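Local coordinates for Lin2634 protein (Listeria innocua, PDB 3MZO), which binds calcium ions and is probably a phosphohydrolase of the HD-domain superfamily, related to the 5'-deoxynucleotidase YfbR, at residues B[62-67]-B[126-131]; B[134-139]-B[176-181]; B[145-150]-B[191-196]; B[165-170]-B[203-208]. One frame throughout, in Å; residues are numbered along the deposited sequence.

Contact 1 (B[62-67]-B[126-131]); sequences YEKALN and DSTLEG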
loop_
_atom_site.group_PDB
_atom_site.type_symbol
_atom_site.label_atom_id
_atom_site.label_comp_id
_atom_site.label_asym_id
_atom_site.label_seq_id
_atom_site.Cartn_x
_atom_site.Cartn_y
_atom_site.Cartn_z
ATOM N N TYR B 62 22.423 21.896 -12.220
ATOM C CA TYR B 62 21.064 21.618 -11.765
ATOM C C TYR B 62 20.199 20.987 -12.834
ATOM O O TYR B 62 19.454 20.042 -12.549
ATOM C CB TYR B 62 20.379 22.896 -11.284
ATOM C CG TYR B 62 20.760 23.329 -9.886
ATOM C CD1 TYR B 62 20.463 22.544 -8.758
ATOM C CD2 TYR B 62 21.354 24.553 -9.679
ATOM C CE1 TYR B 62 20.798 22.992 -7.458
ATOM C CE2 TYR B 62 21.685 25.000 -8.416
ATOM C CZ TYR B 62 21.424 24.243 -7.316
ATOM O OH TYR B 62 21.768 24.782 -6.098
ATOM N N GLU B 63 20.243 21.535 -14.037
ATOM C CA GLU B 63 19.420 21.011 -15.109
ATOM C C GLU B 63 19.775 19.551 -15.468
ATOM O O GLU B 63 18.884 18.768 -15.745
ATOM C CB GLU B 63 19.401 21.944 -16.336
ATOM C CG GLU B 63 20.590 21.898 -17.189
ATOM C CD GLU B 63 20.647 23.043 -18.226
ATOM O OE1 GLU B 63 19.729 23.915 -18.294
ATOM O OE2 GLU B 63 21.632 23.034 -18.985
ATOM N N LYS B 64 21.048 19.186 -15.428
ATOM C CA LYS B 64 21.438 17.802 -15.668
ATOM C C LYS B 64 20.907 16.874 -14.572
ATOM O O LYS B 64 20.302 15.836 -14.877
ATOM C CB LYS B 64 22.970 17.669 -15.763
ATOM C CG LYS B 64 23.572 18.218 -17.034
ATOM C CD LYS B 64 25.108 18.385 -16.904
ATOM C CE LYS B 64 25.749 18.817 -18.231
ATOM N NZ LYS B 64 25.572 17.798 -19.272
ATOM N N ALA B 65 21.095 17.258 -13.303
ATOM C CA ALA B 65 20.697 16.434 -12.157
ATOM C C ALA B 65 19.184 16.337 -12.008
ATOM O O ALA B 65 18.640 15.246 -11.752
ATOM C CB ALA B 65 21.316 16.975 -10.868
ATOM N N LEU B 66 18.494 17.457 -12.193
ATOM C CA LEU B 66 17.058 17.503 -11.995
ATOM C C LEU B 66 16.290 16.630 -12.994
ATOM O O LEU B 66 15.346 15.937 -12.626
ATOM C CB LEU B 66 16.533 18.949 -12.078
ATOM C CG LEU B 66 15.047 19.077 -11.729
ATOM C CD1 LEU B 66 14.801 18.781 -10.243
ATOM C CD2 LEU B 66 14.523 20.466 -12.145
ATOM N N ASN B 67 16.702 16.686 -14.251
ATOM C CA ASN B 67 15.971 16.093 -15.352
ATOM C C ASN B 67 16.477 14.734 -15.832
ATOM O O ASN B 67 15.900 14.178 -16.728
ATOM C CB ASN B 67 15.985 17.067 -16.515
ATOM C CG ASN B 67 15.475 18.459 -16.108
ATOM O OD1 ASN B 67 14.340 18.596 -15.668
ATOM N ND2 ASN B 67 16.317 19.474 -16.244
ATOM N N ASP B 126 27.950 13.844 -19.678
ATOM C CA ASP B 126 28.973 14.123 -20.682
ATOM C C ASP B 126 30.285 14.385 -19.947
ATOM O O ASP B 126 30.362 14.207 -18.734
ATOM C CB ASP B 126 28.539 15.301 -21.543
ATOM C CG ASP B 126 28.363 16.589 -20.761
ATOM O OD1 ASP B 126 28.938 16.755 -19.645
ATOM O OD2 ASP B 126 27.655 17.468 -21.305
ATOM N N SER B 127 31.303 14.861 -20.637
ATOM C CA SER B 127 32.595 15.003 -19.988
ATOM C C SER B 127 32.831 16.409 -19.435
ATOM O O SER B 127 33.948 16.739 -19.036
ATOM C CB SER B 127 33.716 14.612 -20.963
ATOM O OG SER B 127 33.619 15.383 -22.142
ATOM N N THR B 128 31.810 17.254 -19.416
ATOM C CA THR B 128 31.948 18.554 -18.750
ATOM C C THR B 128 32.008 18.303 -17.249
ATOM O O THR B 128 31.627 17.219 -16.772
ATOM C CB THR B 128 30.779 19.498 -19.046
ATOM O OG1 THR B 128 29.580 18.988 -18.445
ATOM C CG2 THR B 128 30.597 19.689 -20.584
ATOM N N LEU B 129 32.457 19.310 -16.503
ATOM C CA LEU B 129 32.501 19.210 -15.058
ATOM C C LEU B 129 31.114 18.859 -14.522
ATOM O O LEU B 129 30.986 17.992 -13.652
ATOM C CB LEU B 129 33.001 20.508 -14.419
ATOM C CG LEU B 129 33.026 20.550 -12.890
ATOM C CD1 LEU B 129 33.974 19.468 -12.319
ATOM C CD2 LEU B 129 33.433 21.973 -12.432
ATOM N N GLU B 130 30.086 19.521 -15.040
ATOM C CA GLU B 130 28.717 19.344 -14.496
ATOM C C GLU B 130 28.113 17.977 -14.849
ATOM O O GLU B 130 27.286 17.432 -14.097
ATOM C CB GLU B 130 27.808 20.472 -14.959
ATOM C CG GLU B 130 28.256 21.868 -14.451
ATOM C CD GLU B 130 29.477 22.414 -15.156
ATOM O OE1 GLU B 130 29.772 21.984 -16.300
ATOM O OE2 GLU B 130 30.132 23.296 -14.570
ATOM N N GLY B 131 28.551 17.419 -15.980
ATOM C CA GLY B 131 28.151 16.076 -16.394
ATOM C C GLY B 131 28.777 14.991 -15.542
ATOM O O GLY B 131 28.143 13.962 -15.239
#

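Contact 2 (B[134-139]-B[176-181]); sequences LAISDK and MASVKY. With CA (calcium ion), chain K.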
loop_
_atom_site.group_PDB
_atom_site.type_symbol
_atom_site.label_atom_id
_atom_site.label_comp_id
_atom_site.label_asym_id
_atom_site.label_seq_id
_atom_site.Cartn_x
_atom_site.Cartn_y
_atom_site.Cartn_z
ATOM N N LEU B 134 27.018 14.920 -12.339
ATOM C CA LEU B 134 25.799 14.094 -12.453
ATOM C C LEU B 134 26.151 12.619 -12.348
ATOM O O LEU B 134 25.449 11.871 -11.666
ATOM C CB LEU B 134 25.056 14.343 -13.767
ATOM C CG LEU B 134 23.850 13.418 -14.056
ATOM C CD1 LEU B 134 22.796 13.374 -12.946
ATOM C CD2 LEU B 134 23.211 13.781 -15.407
ATOM N N ALA B 135 27.232 12.200 -13.024
ATOM C CA ALA B 135 27.638 10.796 -12.989
ATOM C C ALA B 135 27.894 10.338 -11.553
ATOM O O ALA B 135 27.380 9.291 -11.142
ATOM C CB ALA B 135 28.897 10.488 -13.928
ATOM N N ILE B 136 28.650 11.109 -10.781
ATOM C CA ILE B 136 29.008 10.646 -9.455
ATOM C C ILE B 136 27.815 10.742 -8.516
ATOM O O ILE B 136 27.679 9.903 -7.622
ATOM C CB ILE B 136 30.252 11.327 -8.853
ATOM C CG1 ILE B 136 30.045 12.831 -8.664
ATOM C CG2 ILE B 136 31.512 11.068 -9.735
ATOM C CD1 ILE B 136 31.259 13.549 -8.009
ATOM N N SER B 137 26.954 11.751 -8.721
ATOM C CA SER B 137 25.814 11.994 -7.826
ATOM C C SER B 137 24.747 10.896 -7.879
ATOM O O SER B 137 24.179 10.495 -6.858
ATOM C CB SER B 137 25.195 13.376 -8.147
ATOM O OG SER B 137 26.104 14.422 -7.799
ATOM N N ASP B 138 24.469 10.439 -9.102
ATOM C CA ASP B 138 23.600 9.302 -9.367
ATOM C C ASP B 138 24.154 8.023 -8.685
ATOM O O ASP B 138 23.419 7.293 -8.012
ATOM C CB ASP B 138 23.506 9.144 -10.890
ATOM C CG ASP B 138 22.410 8.194 -11.329
ATOM O OD1 ASP B 138 21.497 7.893 -10.533
ATOM O OD2 ASP B 138 22.458 7.757 -12.503
ATOM N N LYS B 139 25.453 7.765 -8.834
ATOM C CA LYS B 139 26.064 6.615 -8.173
ATOM C C LYS B 139 26.084 6.748 -6.659
ATOM O O LYS B 139 25.939 5.771 -5.955
ATOM C CB LYS B 139 27.479 6.331 -8.696
ATOM C CG LYS B 139 27.554 5.922 -10.157
ATOM C CD LYS B 139 26.699 4.712 -10.500
ATOM C CE LYS B 139 26.782 4.402 -12.002
ATOM N NZ LYS B 139 26.172 3.113 -12.272
HETATM N N MSE B 176 38.717 14.180 -9.274
HETATM C CA MSE B 176 37.845 15.296 -8.917
HETATM C C MSE B 176 37.907 15.633 -7.424
HETATM O O MSE B 176 37.902 14.747 -6.567
HETATM C CB MSE B 176 36.388 14.969 -9.271
HETATM C CG MSE B 176 36.041 14.820 -10.750
HETATM SE SE MSE B 176 34.192 14.244 -10.913
HETATM C CE MSE B 176 33.299 15.954 -10.565
ATOM N N ALA B 177 37.899 16.929 -7.123
ATOM C CA ALA B 177 37.805 17.392 -5.725
ATOM C C ALA B 177 36.580 16.787 -5.019
ATOM O O ALA B 177 36.676 16.353 -3.875
ATOM C CB ALA B 177 37.764 18.915 -5.673
ATOM N N SER B 178 35.449 16.743 -5.717
ATOM C CA SER B 178 34.212 16.076 -5.224
ATOM C C SER B 178 34.420 14.675 -4.661
ATOM O O SER B 178 34.002 14.375 -3.531
ATOM C CB SER B 178 33.187 15.959 -6.363
ATOM O OG SER B 178 32.733 17.230 -6.754
ATOM N N VAL B 179 35.039 13.813 -5.461
ATOM C CA VAL B 179 35.254 12.435 -5.077
ATOM C C VAL B 179 36.374 12.338 -4.051
ATOM O O VAL B 179 36.310 11.482 -3.165
ATOM C CB VAL B 179 35.524 11.526 -6.314
ATOM C CG1 VAL B 179 35.873 10.076 -5.883
ATOM C CG2 VAL B 179 34.332 11.562 -7.252
ATOM N N LYS B 180 37.386 13.204 -4.133
ATOM C CA LYS B 180 38.414 13.217 -3.086
ATOM C C LYS B 180 37.707 13.516 -1.774
ATOM O O LYS B 180 37.965 12.858 -0.757
ATOM C CB LYS B 180 39.499 14.282 -3.332
ATOM C CG LYS B 180 40.563 13.927 -4.382
ATOM C CD LYS B 180 41.586 15.083 -4.483
ATOM C CE LYS B 180 42.156 15.244 -5.877
ATOM N NZ LYS B 180 42.982 14.087 -6.257
ATOM N N TYR B 181 36.820 14.507 -1.783
ATOM C CA TYR B 181 36.076 14.813 -0.569
ATOM C C TYR B 181 35.237 13.632 -0.111
ATOM O O TYR B 181 35.269 13.270 1.058
ATOM C CB TYR B 181 35.169 16.040 -0.726
ATOM C CG TYR B 181 34.582 16.404 0.603
ATOM C CD1 TYR B 181 35.290 17.214 1.489
ATOM C CD2 TYR B 181 33.362 15.875 1.021
ATOM C CE1 TYR B 181 34.781 17.531 2.737
ATOM C CE2 TYR B 181 32.835 16.192 2.273
ATOM C CZ TYR B 181 33.560 17.028 3.119
ATOM O OH TYR B 181 33.082 17.334 4.357
HETATM CA CA CA K . 19.510 7.703 -12.194
HETATM O O HOH W 1 19.941 7.464 -14.782
#

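Contact 3 (B[145-150]-B[191-196]); sequences ESFGEI and LAEKGI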
loop_
_atom_site.group_PDB
_atom_site.type_symbol
_atom_site.label_atom_id
_atom_site.label_comp_id
_atom_site.label_asym_id
_atom_site.label_seq_id
_atom_site.Cartn_x
_atom_site.Cartn_y
_atom_site.Cartn_z
ATOM N N GLU B 145 21.176 3.907 -1.372
ATOM C CA GLU B 145 20.000 3.013 -1.418
ATOM C C GLU B 145 20.439 1.577 -1.155
ATOM O O GLU B 145 19.810 0.874 -0.420
ATOM C CB GLU B 145 19.349 2.994 -2.788
ATOM C CG GLU B 145 18.532 4.165 -3.230
ATOM C CD GLU B 145 18.049 3.978 -4.689
ATOM O OE1 GLU B 145 18.886 3.601 -5.545
ATOM O OE2 GLU B 145 16.853 4.232 -4.990
ATOM N N SER B 146 21.535 1.146 -1.772
ATOM C CA SER B 146 21.961 -0.231 -1.634
ATOM C C SER B 146 22.554 -0.448 -0.224
ATOM O O SER B 146 22.342 -1.500 0.414
ATOM C CB SER B 146 22.928 -0.610 -2.755
ATOM O OG SER B 146 24.169 0.071 -2.633
ATOM N N PHE B 147 23.257 0.576 0.262
ATOM C CA PHE B 147 23.826 0.590 1.599
ATOM C C PHE B 147 22.730 0.400 2.641
ATOM O O PHE B 147 22.871 -0.408 3.564
ATOM C CB PHE B 147 24.567 1.923 1.822
ATOM C CG PHE B 147 25.166 2.071 3.176
ATOM C CD1 PHE B 147 26.442 1.602 3.429
ATOM C CD2 PHE B 147 24.466 2.701 4.192
ATOM C CE1 PHE B 147 27.029 1.745 4.711
ATOM C CE2 PHE B 147 25.038 2.852 5.472
ATOM C CZ PHE B 147 26.319 2.362 5.729
ATOM N N GLY B 148 21.642 1.132 2.471
ATOM C CA GLY B 148 20.512 1.057 3.386
ATOM C C GLY B 148 19.992 -0.358 3.466
ATOM O O GLY B 148 19.770 -0.868 4.542
ATOM N N GLU B 149 19.815 -0.998 2.315
ATOM C CA GLU B 149 19.328 -2.374 2.281
ATOM C C GLU B 149 20.289 -3.367 2.948
ATOM O O GLU B 149 19.867 -4.257 3.702
ATOM C CB GLU B 149 18.983 -2.773 0.838
ATOM C CG GLU B 149 17.813 -1.920 0.241
ATOM C CD GLU B 149 16.501 -2.039 1.032
ATOM O OE1 GLU B 149 16.133 -3.170 1.400
ATOM O OE2 GLU B 149 15.809 -1.014 1.248
ATOM N N ILE B 150 21.582 -3.196 2.697
ATOM C CA ILE B 150 22.586 -4.081 3.248
ATOM C C ILE B 150 22.663 -3.953 4.758
ATOM O O ILE B 150 22.791 -4.950 5.473
ATOM C CB ILE B 150 23.970 -3.788 2.636
ATOM C CG1 ILE B 150 23.968 -4.155 1.154
ATOM C CG2 ILE B 150 25.067 -4.558 3.375
ATOM C CD1 ILE B 150 25.062 -3.451 0.363
ATOM N N LEU B 191 30.780 3.919 6.906
ATOM C CA LEU B 191 31.332 2.681 7.481
ATOM C C LEU B 191 31.483 2.730 9.000
ATOM O O LEU B 191 31.612 1.700 9.647
ATOM C CB LEU B 191 32.665 2.346 6.827
ATOM C CG LEU B 191 32.573 2.011 5.337
ATOM C CD1 LEU B 191 33.956 1.700 4.844
ATOM C CD2 LEU B 191 31.655 0.862 5.063
ATOM N N ALA B 192 31.492 3.917 9.581
ATOM C CA ALA B 192 31.423 4.020 11.035
ATOM C C ALA B 192 29.980 3.820 11.567
ATOM O O ALA B 192 29.781 3.822 12.773
ATOM C CB ALA B 192 32.013 5.361 11.519
ATOM N N GLU B 193 28.987 3.639 10.695
ATOM C CA GLU B 193 27.587 3.445 11.142
ATOM C C GLU B 193 27.455 2.269 12.089
ATOM O O GLU B 193 28.063 1.227 11.854
ATOM C CB GLU B 193 26.643 3.183 9.958
ATOM C CG GLU B 193 26.205 4.431 9.210
ATOM C CD GLU B 193 24.973 5.095 9.812
ATOM O OE1 GLU B 193 24.153 4.415 10.456
ATOM O OE2 GLU B 193 24.801 6.304 9.608
ATOM N N LYS B 194 26.613 2.424 13.112
ATOM C CA LYS B 194 26.421 1.382 14.139
ATOM C C LYS B 194 25.792 0.123 13.566
ATOM O O LYS B 194 24.721 0.193 12.989
ATOM C CB LYS B 194 25.543 1.917 15.279
ATOM C CG LYS B 194 26.225 2.990 16.123
ATOM N N GLY B 195 26.461 -1.023 13.737
ATOM C CA GLY B 195 25.995 -2.325 13.223
ATOM C C GLY B 195 26.677 -2.765 11.932
ATOM O O GLY B 195 26.597 -3.937 11.535
ATOM N N ILE B 196 27.369 -1.838 11.274
ATOM C CA ILE B 196 27.937 -2.123 9.963
ATOM C C ILE B 196 29.098 -3.141 9.996
ATOM O O ILE B 196 29.415 -3.777 8.984
ATOM C CB ILE B 196 28.386 -0.817 9.274
ATOM C CG1 ILE B 196 28.313 -0.988 7.751
ATOM C CG2 ILE B 196 29.761 -0.357 9.824
ATOM C CD1 ILE B 196 29.522 -0.469 7.029
#

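Contact 4 (B[165-170]-B[203-208]); sequences EALATI and QLTTEI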
loop_
_atom_site.group_PDB
_atom_site.type_symbol
_atom_site.label_atom_id
_atom_site.label_comp_id
_atom_site.label_asym_id
_atom_site.label_seq_id
_atom_site.Cartn_x
_atom_site.Cartn_y
_atom_site.Cartn_z
ATOM N N GLU B 165 29.492 -1.988 -7.510
ATOM C CA GLU B 165 29.555 -1.338 -8.807
ATOM C C GLU B 165 29.563 0.161 -8.654
ATOM O O GLU B 165 30.335 0.840 -9.335
ATOM C CB GLU B 165 28.381 -1.757 -9.691
ATOM C CG GLU B 165 28.383 -1.167 -11.137
ATOM C CD GLU B 165 27.902 0.321 -11.254
ATOM O OE1 GLU B 165 27.020 0.788 -10.475
ATOM O OE2 GLU B 165 28.411 1.025 -12.159
ATOM N N ALA B 166 28.699 0.669 -7.774
ATOM C CA ALA B 166 28.577 2.096 -7.552
ATOM C C ALA B 166 29.889 2.652 -6.987
ATOM O O ALA B 166 30.441 3.598 -7.549
ATOM C CB ALA B 166 27.353 2.411 -6.640
ATOM N N LEU B 167 30.433 2.044 -5.937
ATOM C CA LEU B 167 31.704 2.510 -5.400
ATOM C C LEU B 167 32.862 2.408 -6.420
ATOM O O LEU B 167 33.621 3.365 -6.610
ATOM C CB LEU B 167 32.045 1.781 -4.096
ATOM C CG LEU B 167 33.189 2.383 -3.256
ATOM C CD1 LEU B 167 32.995 3.914 -2.887
ATOM C CD2 LEU B 167 33.353 1.533 -2.012
ATOM N N ALA B 168 32.966 1.275 -7.104
ATOM C CA ALA B 168 33.953 1.109 -8.172
ATOM C C ALA B 168 33.894 2.281 -9.144
ATOM O O ALA B 168 34.907 2.898 -9.440
ATOM C CB ALA B 168 33.717 -0.208 -8.915
ATOM N N THR B 169 32.702 2.601 -9.624
ATOM C CA THR B 169 32.528 3.718 -10.548
ATOM C C THR B 169 32.919 5.073 -9.931
ATOM O O THR B 169 33.666 5.830 -10.541
ATOM C CB THR B 169 31.092 3.756 -11.065
ATOM O OG1 THR B 169 30.803 2.478 -11.621
ATOM C CG2 THR B 169 30.893 4.806 -12.142
ATOM N N ILE B 170 32.456 5.371 -8.716
ATOM C CA ILE B 170 32.875 6.595 -8.030
ATOM C C ILE B 170 34.424 6.722 -8.011
ATOM O O ILE B 170 34.977 7.818 -8.217
ATOM C CB ILE B 170 32.272 6.659 -6.583
ATOM C CG1 ILE B 170 30.762 6.862 -6.657
ATOM C CG2 ILE B 170 32.888 7.788 -5.773
ATOM C CD1 ILE B 170 30.031 6.632 -5.353
ATOM N N GLN B 203 34.979 -4.975 4.756
ATOM C CA GLN B 203 35.934 -5.743 3.965
ATOM C C GLN B 203 35.790 -5.417 2.483
ATOM O O GLN B 203 36.773 -5.113 1.799
ATOM C CB GLN B 203 35.732 -7.249 4.186
ATOM C CG GLN B 203 36.583 -8.110 3.252
ATOM C CD GLN B 203 36.581 -9.567 3.638
ATOM O OE1 GLN B 203 36.485 -9.904 4.815
ATOM N NE2 GLN B 203 36.701 -10.443 2.650
ATOM N N LEU B 204 34.554 -5.493 2.007
ATOM C CA LEU B 204 34.223 -5.234 0.597
ATOM C C LEU B 204 34.702 -3.853 0.128
ATOM O O LEU B 204 35.216 -3.705 -0.997
ATOM C CB LEU B 204 32.715 -5.365 0.418
ATOM C CG LEU B 204 32.127 -5.170 -0.977
ATOM C CD1 LEU B 204 32.680 -6.195 -1.991
ATOM C CD2 LEU B 204 30.597 -5.231 -0.858
ATOM N N THR B 205 34.542 -2.856 1.004
ATOM C CA THR B 205 34.964 -1.484 0.706
ATOM C C THR B 205 36.496 -1.389 0.617
ATOM O O THR B 205 37.030 -0.726 -0.288
ATOM C CB THR B 205 34.388 -0.447 1.748
ATOM O OG1 THR B 205 32.968 -0.621 1.895
ATOM C CG2 THR B 205 34.675 0.990 1.315
ATOM N N THR B 206 37.204 -2.055 1.540
ATOM C CA THR B 206 38.658 -2.177 1.439
ATOM C C THR B 206 39.043 -2.805 0.092
ATOM O O THR B 206 39.887 -2.271 -0.630
ATOM C CB THR B 206 39.240 -3.032 2.607
ATOM O OG1 THR B 206 39.182 -2.273 3.820
ATOM C CG2 THR B 206 40.693 -3.470 2.334
ATOM N N GLU B 207 38.408 -3.927 -0.236
ATOM C CA GLU B 207 38.658 -4.628 -1.506
ATOM C C GLU B 207 38.477 -3.758 -2.733
ATOM O O GLU B 207 39.349 -3.731 -3.612
ATOM C CB GLU B 207 37.747 -5.845 -1.631
ATOM C CG GLU B 207 38.257 -7.043 -0.835
ATOM C CD GLU B 207 37.238 -8.175 -0.733
ATOM O OE1 GLU B 207 36.143 -8.081 -1.341
ATOM O OE2 GLU B 207 37.542 -9.166 -0.038
ATOM N N ILE B 208 37.346 -3.045 -2.780
ATOM C CA ILE B 208 37.056 -2.137 -3.883
ATOM C C ILE B 208 38.123 -1.035 -3.975
ATOM O O ILE B 208 38.561 -0.694 -5.081
ATOM C CB ILE B 208 35.616 -1.541 -3.757
ATOM C CG1 ILE B 208 34.571 -2.650 -3.912
ATOM C CG2 ILE B 208 35.368 -0.443 -4.802
ATOM C CD1 ILE B 208 33.280 -2.364 -3.211
#

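Contact 1 (B[62-67]-B[126-131])
A single lysine, K64, carries the whole of one side of this contact and ends on the turn that starts helix 129-151. Its NZ lies 2.9 Å from D126 OD2 in a salt bridge, meeting the oxygen from above the carboxylate plane, 59° out of it. The chain runs extended through CD and bends only at the last torsion (chi4 -63°), which turns the ammonium group toward D126; NZ also donates to the carbonyl O of G124. Lysine suits the place because its long methylene chain is a contact surface in itself: CD rests 3.7 Å from E130 C, and CE passes 3.8 Å from T128 OG1. The other carboxylate oxygen, D126 OD1, is gripped twice, by T128 N at 2.9 Å in an Asx turn and by T128 OG1 at 2.6 Å on its syn side. T128 is the N-cap residue, and its OG1 accepts from G131 N at 3.1 Å. G131, without a side chain, lets D126 OD1 come close to the first turn of the helix. Helix 58-67 is thus tied to the start of helix 129-151, while A65 and L66 pack on helix 31-51 and E63 on helix 114-121.

Contact 2 (B[134-139]-B[176-181])
Apolar packing joins I136 of helix 129-151 to the first turn of helix 177-191, and the isoleucine supplies every contact from its side. Its CD1 methyl reaches V179 CG2 at 3.7 Å, the selenomethionine M176 CE at 4.1 Å and S178 CB at 3.5 Å, the last tighter than usual for two carbons. With CG1 set between the backbone N and the carbonyl carbon (chi1 62°) and chi2 extended, CD1 is carried out among these three residues, while the second branch, CG2, lies 3.8 Å from V179 CG2. A branched, stiff residue fits here because two methyls can meet one valine. M176 bends at chi3 (77°), bringing its CE to I136; that methyl also touches L129. Polar bonding is kept off this interface: S178 offers its CB to I136, while its OG bonds to E49. Metal coordination belongs to D138, whose OD1 binds the calcium ion at 2.6 Å together with H34, H68, D69 and a water. D138 OD2 forms a salt bridge with K125. One helix therefore divides its chemistry, giving hydrocarbon to helix 177-191 and a carboxylate to the metal.

Contact 3 (B[145-150]-B[191-196])
F147 reaches from helix 129-151 to the loop after helix 177-191, where its ring meets E193 and I196. With CG anti to the backbone N (chi1 179°), the ring is sent out from the helix, and its far end does the touching. The hydrocarbon side is the more enclosed one: CE1 lies 4.1 Å from I196 CD1, the two side chains crossing at about a right angle, and L201 of helix 201-211 packs against both. A flat, wide phenylalanine suits this place because it can reach from the helix to the loop without a polar group to satisfy. On the more open side, E193 lays its CG at the ring edge, near the ring plane, 4.1 Å from F147 CZ. The glutamate chain bends at chi2 (-87°), and its carboxylate plane stands 82° from that of the ring. Its methylene thus serves the phenylalanine while the charged end leaves for other partners, E193 OE2 bonding to H5 of the second subunit. Both E193 and I196 are held by a type II beta turn, closed by I196 N to E193 O at 3.2 Å. G195 supplies the positive phi characteristic of the third position of such a turn.

Contact 4 (B[165-170]-B[203-208])
L167 of helix 158-172 meets helix 201-211 through T205 and I208, residues three apart that bring both side chains to the same flank of the second helix. Before them, Q203 lies on the exposed surface, where its NE2 donates to E207 OE2 at 3.1 Å, a bond between residues one helical turn apart that suits two polar residues facing solvent. L204 turns to V160, Y163 and S164 of the facing helix. T205 divides its two branches. CG2 is anti to the backbone N (chi1 -51°, measured to OG1) and approaches L167 CD2 at 3.6 Å, the side chains crossing at about a right angle; OG1 bonds instead to L201 O and Y163 OH. A threonine can therefore stand in a buried interface, giving it a methyl and keeping its hydroxyl satisfied. T206 and E207 are exposed, and I208 closes the segment. Its CG2 settles 3.9 Å from L167 CG and 3.7 Å from A168 N, close to the backbone, with the small A168 side chain alongside; its CD1 adds a contact of 4.1 Å with L167 CD2. L167 also touches L143 and L187, placing it where several helices meet. The axes of segments 165-170 and 203-208 pass 10.2 Å apart and run in broadly the same direction, 34° between them, an aliphatic helix-helix packing within this all-helical HD-domain fold.

In the fold
Helix 129-151 threads through the first three contacts: its start is fixed in contact 1, its next turns hold contact 2, and F147 nearer its end serves contact 3. Contacts 1 and 3 lie on opposite sides of the chain's centre, with centres 28 Å apart. Contact 2 contains D138 of the calcium site, and contact 1 lies close by, its K64 side chain about 6 Å from that of H68; contacts 3 and 4 lie away from it. Neighbouring contacts join directly: K64 O packs on L134 CD2, K139 NZ forms a 3.1 Å salt bridge with E165 OE1 between contacts 2 and 4, and L191 CD1 touches T205 CG2 between contacts 3 and 4.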